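Local coordinates for sporulation inhibitor of replication protein SirA (Bacillus subtilis, PDB 4TPS), which inhibits the initiation of DNA replication during sporulation, keeping DnaA from the replication origin or binding its domain I to block its interaction with DnaD, at residues 105-110 against 123-128; 32-37 against 52-57. One frame throughout, in Å; residues are numbered along the deposited sequence.

Contact 1 of 2, residues 105-110 against 123-128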
loop_
_atom_site.group_PDB
_atom_site.type_symbol
_atom_site.label_atom_id
_atom_site.label_comp_id
_atom_site.label_asym_id
_atom_site.label_seq_id
_atom_site.Cartn_x
_atom_site.Cartn_y
_atom_site.Cartn_z
ATOM N N HIS A 105 4.672 -8.571 -4.914
ATOM C CA HIS A 105 4.605 -7.804 -3.697
ATOM C C HIS A 105 3.706 -8.444 -2.706
ATOM O O HIS A 105 3.518 -7.869 -1.675
ATOM C CB HIS A 105 4.072 -6.336 -3.851
ATOM C CG HIS A 105 5.028 -5.378 -4.480
ATOM N ND1 HIS A 105 5.153 -4.079 -4.027
ATOM C CD2 HIS A 105 5.896 -5.507 -5.510
ATOM C CE1 HIS A 105 6.028 -3.435 -4.773
ATOM N NE2 HIS A 105 6.500 -4.280 -5.676
ATOM N N MET A 106 3.220 -9.664 -2.942
ATOM C CA MET A 106 2.179 -10.190 -2.044
ATOM C C MET A 106 2.605 -11.592 -1.576
ATOM O O MET A 106 3.121 -12.376 -2.380
ATOM C CB MET A 106 0.784 -10.238 -2.733
ATOM C CG MET A 106 -0.346 -11.088 -2.095
ATOM S SD MET A 106 -1.761 -11.065 -3.278
ATOM C CE MET A 106 -1.286 -12.424 -4.347
ATOM N N ILE A 107 2.305 -11.879 -0.331
ATOM C CA ILE A 107 2.266 -13.268 0.197
ATOM C C ILE A 107 0.823 -13.655 0.544
ATOM O O ILE A 107 0.096 -12.881 1.133
ATOM C CB ILE A 107 3.151 -13.361 1.456
ATOM C CG1 ILE A 107 4.610 -13.310 1.010
ATOM C CG2 ILE A 107 2.938 -14.685 2.187
ATOM C CD1 ILE A 107 5.568 -13.058 2.136
ATOM N N GLU A 108 0.422 -14.875 0.214
ATOM C CA GLU A 108 -0.898 -15.335 0.579
ATOM C C GLU A 108 -0.668 -16.599 1.399
ATOM O O GLU A 108 0.136 -17.472 1.030
ATOM C CB GLU A 108 -1.712 -15.709 -0.608
ATOM C CG GLU A 108 -2.531 -14.689 -1.279
ATOM C CD GLU A 108 -3.516 -15.351 -2.239
ATOM O OE1 GLU A 108 -4.518 -16.047 -1.871
ATOM O OE2 GLU A 108 -3.228 -15.218 -3.385
ATOM N N ILE A 109 -1.395 -16.703 2.495
ATOM C CA ILE A 109 -1.333 -17.871 3.377
ATOM C C ILE A 109 -2.773 -18.396 3.580
ATOM O O ILE A 109 -3.674 -17.638 3.891
ATOM C CB ILE A 109 -0.683 -17.544 4.694
ATOM C CG1 ILE A 109 0.809 -17.160 4.493
ATOM C CG2 ILE A 109 -0.839 -18.673 5.699
ATOM C CD1 ILE A 109 1.457 -16.470 5.669
ATOM N N VAL A 110 -2.947 -19.709 3.438
ATOM C CA VAL A 110 -4.204 -20.377 3.815
ATOM C C VAL A 110 -3.863 -21.389 4.886
ATOM O O VAL A 110 -2.945 -22.110 4.742
ATOM C CB VAL A 110 -4.863 -21.077 2.575
ATOM C CG1 VAL A 110 -6.114 -21.833 3.000
ATOM C CG2 VAL A 110 -5.141 -20.068 1.480
ATOM N N GLU A 123 6.382 -16.719 11.887
ATOM C CA GLU A 123 7.654 -16.637 12.621
ATOM C C GLU A 123 8.836 -16.413 11.645
ATOM O O GLU A 123 9.736 -15.631 11.941
ATOM C CB GLU A 123 7.910 -17.918 13.406
ATOM C CG GLU A 123 9.004 -17.762 14.418
ATOM C CD GLU A 123 8.570 -17.026 15.706
ATOM O OE1 GLU A 123 9.374 -17.027 16.659
ATOM O OE2 GLU A 123 7.466 -16.428 15.805
ATOM N N VAL A 124 8.834 -17.053 10.475
ATOM C CA VAL A 124 9.899 -16.800 9.497
ATOM C C VAL A 124 9.822 -15.315 9.039
ATOM O O VAL A 124 10.811 -14.584 9.066
ATOM C CB VAL A 124 9.753 -17.744 8.314
ATOM C CG1 VAL A 124 10.685 -17.387 7.169
ATOM C CG2 VAL A 124 9.981 -19.194 8.758
ATOM N N LEU A 125 8.639 -14.872 8.707
ATOM C CA LEU A 125 8.400 -13.499 8.228
ATOM C C LEU A 125 8.824 -12.434 9.247
ATOM O O LEU A 125 9.516 -11.496 8.905
ATOM C CB LEU A 125 6.903 -13.312 7.855
ATOM C CG LEU A 125 6.473 -14.100 6.603
ATOM C CD1 LEU A 125 4.966 -14.006 6.443
ATOM C CD2 LEU A 125 7.121 -13.604 5.367
ATOM N N ARG A 126 8.464 -12.617 10.502
ATOM C CA ARG A 126 8.730 -11.626 11.511
ATOM C C ARG A 126 10.232 -11.550 11.805
ATOM O O ARG A 126 10.686 -10.525 12.247
ATOM C CB ARG A 126 7.864 -11.809 12.754
ATOM C CG ARG A 126 8.314 -12.892 13.708
ATOM C CD ARG A 126 7.231 -13.176 14.735
ATOM N NE ARG A 126 7.832 -13.980 15.793
ATOM C CZ ARG A 126 7.972 -13.606 17.064
ATOM N NH1 ARG A 126 7.526 -12.435 17.530
ATOM N NH2 ARG A 126 8.559 -14.438 17.901
ATOM N N LYS A 127 10.982 -12.627 11.544
ATOM C CA LYS A 127 12.429 -12.560 11.682
ATOM C C LYS A 127 13.147 -11.957 10.447
ATOM O O LYS A 127 14.298 -11.568 10.495
ATOM C CB LYS A 127 12.948 -13.968 11.996
ATOM C CG LYS A 127 12.512 -14.457 13.384
ATOM C CD LYS A 127 12.912 -15.897 13.575
ATOM C CE LYS A 127 12.448 -16.471 14.900
ATOM N NZ LYS A 127 12.334 -17.979 14.909
ATOM N N VAL A 128 12.456 -11.870 9.335
ATOM C CA VAL A 128 12.966 -11.225 8.161
ATOM C C VAL A 128 12.758 -9.725 8.238
ATOM O O VAL A 128 13.656 -8.958 7.869
ATOM C CB VAL A 128 12.289 -11.801 6.921
ATOM C CG1 VAL A 128 12.545 -10.945 5.666
ATOM C CG2 VAL A 128 12.793 -13.231 6.705
#
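Ile107 and Leu125 meet across this contact with no flat group between them. The flat groups are paired beside it, within helix 116-128. There the carboxyl carbon of Glu123, CD, sits at the edge of the Arg126 guanidinium, in its plane. Arg126 NH2 gives Glu123 OE1 a nearly straight hydrogen bond of 3.0 Å, with an N-H...O angle of 171°. OE1 is met on its syn side, from 28° out of the carboxylate plane. Lys127 NZ adds a salt bridge to the same oxygen, 3.6 Å from Glu123 OE1. Arg126 is held a second time, because its NH1 bonds to the carbonyl oxygen of Asn146.

The contact itself is apolar. Ile107 and Leu125 reach toward each other tip to tip, and Ile107 CD1 touches Leu125 CD2 at 3.6 Å. CG1 of Ile107 stands beside the backbone N (chi1 -73°), anti to the carbonyl carbon, and an extended second torsion sends CD1 outward to the helix. Ile109, two residues along the same strand, comes less close: its CD1 is 4.4 Å from Leu125 CD1. One leucine therefore uses a different methyl for each isoleucine. Phe100 of strand 96-103 touches both isoleucines, and Met67 of helix 64-75 touches Leu125.

Here helix 116-128 packs against strand 106-113 of the antiparallel sheet. The CA atoms of Ile107 and Leu125 are still 10.1 Å apart, a gap bridged by branched side chains. Between residues 105-110 and 123-128 the contact is purely van der Waals and hydrophobic, while Glu123, Arg126 and Lys127 form a salt-bridge network apart from it.

Contact 2 of 2, residues 32-37 against 52-57; sequences FELFQD and EKQIQY
Leu34 meets Gln54 at a polar atom, the amide oxygen OE1. Leu34 CD1 lies 3.5 Å from Gln54 OE1, an apolar methyl against an oxygen, and the two side chains cross at a slant. The hydrogen bond of OE1 is made to a polar side chain of another protein chain in the assembly, probably domain I of DnaA, which SirA binds. Within the two segments the shortest polar bond is a backbone one, from Gln36 N to Phe32 O at 2.8 Å.

Ile55 fills the middle of the contact. Leu34 runs past it in the opposite direction, with Leu34 CD2 3.9 Å from Ile55 CG1. Leu34 CG is trans to the backbone N (chi1 -178°), which carries the branch across to the other helix. Phe35 meets the same isoleucine from another direction, roughly at right angles to Leu34, through its ring atoms CD1 and CE1: Phe35 CD1 is 3.8 Å from Ile55 CD1. Phe35 CE1 is as close to Ile55 CG2, at 3.8 Å, and this methyl approaches the ring obliquely. Tyr14 of strand 9-16 touches both Phe35 and Ile55, and Met135 of strand 132-136 also packs on Phe35.

The axes of the short segments of helices 28-39 and 45-58 come within 10.1 Å of each other and run at 127°, so this is a steeply crossed helix pair resting on the sheet. Leu34 and Gln54 also touch the other protein chain, as does Tyr57. The chemistry is divided accordingly: an apolar core of Leu34, Phe35 and Ile55 fixes the helices together, and the amide oxygen of Gln54 bonds to the other protein.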
loop_
_atom_site.group_PDB
_atom_site.type_symbol
_atom_site.label_atom_id
_atom_site.label_comp_id
_atom_site.label_asym_id
_atom_site.label_seq_id
_atom_site.Cartn_x
_atom_site.Cartn_y
_atom_site.Cartn_z
ATOM N N PHE A 32 -5.788 -1.434 5.928
ATOM C CA PHE A 32 -6.646 -2.580 5.715
ATOM C C PHE A 32 -7.731 -2.269 4.671
ATOM O O PHE A 32 -7.934 -3.065 3.774
ATOM C CB PHE A 32 -7.287 -3.010 7.035
ATOM C CG PHE A 32 -8.303 -4.126 6.889
ATOM C CD1 PHE A 32 -7.860 -5.432 6.893
ATOM C CD2 PHE A 32 -9.657 -3.892 6.761
ATOM C CE1 PHE A 32 -8.732 -6.476 6.748
ATOM C CE2 PHE A 32 -10.551 -4.941 6.607
ATOM C CZ PHE A 32 -10.094 -6.250 6.665
ATOM N N GLU A 33 -8.383 -1.094 4.795
ATOM C CA GLU A 33 -9.447 -0.738 3.866
ATOM C C GLU A 33 -8.940 -0.558 2.419
ATOM O O GLU A 33 -9.592 -0.945 1.461
ATOM C CB GLU A 33 -10.200 0.507 4.355
ATOM C CG GLU A 33 -10.999 0.198 5.621
ATOM C CD GLU A 33 -11.868 1.353 6.104
ATOM O OE1 GLU A 33 -11.674 1.781 7.262
ATOM O OE2 GLU A 33 -12.750 1.810 5.337
ATOM N N LEU A 34 -7.760 0.008 2.259
ATOM C CA LEU A 34 -7.117 0.130 0.948
ATOM C C LEU A 34 -6.867 -1.243 0.296
ATOM O O LEU A 34 -7.254 -1.515 -0.839
ATOM C CB LEU A 34 -5.835 0.886 1.042
ATOM C CG LEU A 34 -5.105 1.107 -0.289
ATOM C CD1 LEU A 34 -5.828 2.167 -1.113
ATOM C CD2 LEU A 34 -3.663 1.524 -0.070
ATOM N N PHE A 35 -6.247 -2.111 1.049
ATOM C CA PHE A 35 -6.029 -3.497 0.587
ATOM C C PHE A 35 -7.344 -4.294 0.301
ATOM O O PHE A 35 -7.460 -4.987 -0.708
ATOM C CB PHE A 35 -5.133 -4.246 1.534
ATOM C CG PHE A 35 -3.684 -3.773 1.485
ATOM C CD1 PHE A 35 -2.884 -4.053 0.413
ATOM C CD2 PHE A 35 -3.123 -3.044 2.518
ATOM C CE1 PHE A 35 -1.550 -3.649 0.374
ATOM C CE2 PHE A 35 -1.811 -2.604 2.470
ATOM C CZ PHE A 35 -1.019 -2.922 1.393
ATOM N N GLN A 36 -8.321 -4.089 1.147
ATOM C CA GLN A 36 -9.608 -4.744 0.972
ATOM C C GLN A 36 -10.291 -4.196 -0.313
ATOM O O GLN A 36 -10.863 -4.968 -1.087
ATOM C CB GLN A 36 -10.476 -4.572 2.191
ATOM C CG GLN A 36 -11.851 -5.249 2.053
ATOM C CD GLN A 36 -12.659 -5.133 3.307
ATOM O OE1 GLN A 36 -13.114 -4.037 3.708
ATOM N NE2 GLN A 36 -12.837 -6.266 3.960
ATOM N N ASP A 37 -10.183 -2.893 -0.566
ATOM C CA ASP A 37 -10.719 -2.333 -1.807
ATOM C C ASP A 37 -10.095 -2.956 -3.041
ATOM O O ASP A 37 -10.778 -3.229 -4.010
ATOM C CB ASP A 37 -10.490 -0.834 -1.864
ATOM C CG ASP A 37 -11.464 -0.062 -1.014
ATOM O OD1 ASP A 37 -12.488 -0.626 -0.541
ATOM O OD2 ASP A 37 -11.169 1.145 -0.834
ATOM N N GLU A 52 -4.589 0.218 -7.098
ATOM C CA GLU A 52 -3.484 -0.670 -7.445
ATOM C C GLU A 52 -2.122 0.059 -7.494
ATOM O O GLU A 52 -1.112 -0.450 -6.993
ATOM C CB GLU A 52 -3.744 -1.348 -8.754
ATOM C CG GLU A 52 -2.705 -2.359 -9.180
ATOM C CD GLU A 52 -3.191 -3.095 -10.422
ATOM O OE1 GLU A 52 -3.418 -2.459 -11.468
ATOM O OE2 GLU A 52 -3.373 -4.304 -10.370
ATOM N N LYS A 53 -2.113 1.250 -8.103
ATOM C CA LYS A 53 -0.903 2.082 -8.139
ATOM C C LYS A 53 -0.419 2.489 -6.729
ATOM O O LYS A 53 0.757 2.445 -6.424
ATOM C CB LYS A 53 -1.136 3.311 -9.029
ATOM C CG LYS A 53 0.118 3.832 -9.592
ATOM C CD LYS A 53 -0.118 4.681 -10.859
ATOM C CE LYS A 53 0.402 4.023 -12.158
ATOM N NZ LYS A 53 1.899 4.035 -12.362
ATOM N N GLN A 54 -1.347 2.865 -5.874
ATOM C CA GLN A 54 -1.052 3.210 -4.535
ATOM C C GLN A 54 -0.444 2.041 -3.765
ATOM O O GLN A 54 0.576 2.189 -3.049
ATOM C CB GLN A 54 -2.286 3.728 -3.838
ATOM C CG GLN A 54 -2.803 5.062 -4.403
ATOM C CD GLN A 54 -4.123 5.538 -3.877
ATOM O OE1 GLN A 54 -4.888 4.807 -3.270
ATOM N NE2 GLN A 54 -4.444 6.797 -4.183
ATOM N N ILE A 55 -1.091 0.868 -3.881
ATOM C CA ILE A 55 -0.535 -0.352 -3.248
ATOM C C ILE A 55 0.871 -0.661 -3.703
ATOM O O ILE A 55 1.759 -0.938 -2.872
ATOM C CB ILE A 55 -1.495 -1.536 -3.485
ATOM C CG1 ILE A 55 -2.698 -1.335 -2.556
ATOM C CG2 ILE A 55 -0.797 -2.863 -3.224
ATOM C CD1 ILE A 55 -3.814 -2.293 -2.859
ATOM N N GLN A 56 1.138 -0.538 -4.993
ATOM C CA GLN A 56 2.495 -0.756 -5.519
ATOM C C GLN A 56 3.522 0.240 -4.872
ATOM O O GLN A 56 4.645 -0.121 -4.521
ATOM C CB GLN A 56 2.478 -0.631 -7.063
ATOM C CG GLN A 56 1.694 -1.784 -7.747
ATOM C CD GLN A 56 1.452 -1.646 -9.276
ATOM O OE1 GLN A 56 1.525 -0.549 -9.886
ATOM N NE2 GLN A 56 1.131 -2.784 -9.904
ATOM N N TYR A 57 3.100 1.481 -4.704
ATOM C CA TYR A 57 3.934 2.521 -4.153
ATOM C C TYR A 57 4.287 2.330 -2.688
ATOM O O TYR A 57 5.437 2.560 -2.275
ATOM C CB TYR A 57 3.307 3.890 -4.438
ATOM C CG TYR A 57 4.235 5.061 -4.139
ATOM C CD1 TYR A 57 4.423 5.538 -2.847
ATOM C CD2 TYR A 57 4.938 5.678 -5.156
ATOM C CE1 TYR A 57 5.301 6.626 -2.595
ATOM C CE2 TYR A 57 5.790 6.748 -4.915
ATOM C CZ TYR A 57 5.970 7.215 -3.654
ATOM O OH TYR A 57 6.779 8.295 -3.365
#

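In the fold
Contact 2 closes before contact 1 opens, so the two follow in series along the chain. Their centres lie 18 Å apart. Contact 1 is near the middle of the protein and contact 2 is about 14 Å from the chain centre. Both rest on the same antiparallel sheet, in which strand 9-16 pairs with 106-113 and 132-136. Met106, next to Ile107, touches Tyr14, which is consistent with the two helix layers lying on opposite faces. The contacts also touch directly, His105 CE1 to Gln56 O at 3.6 Å, and Thr59 OG1 hydrogen-bonds to both His105 and Ile55. Contact 1 is internal to SirA, while contact 2 builds part of the partner-binding surface.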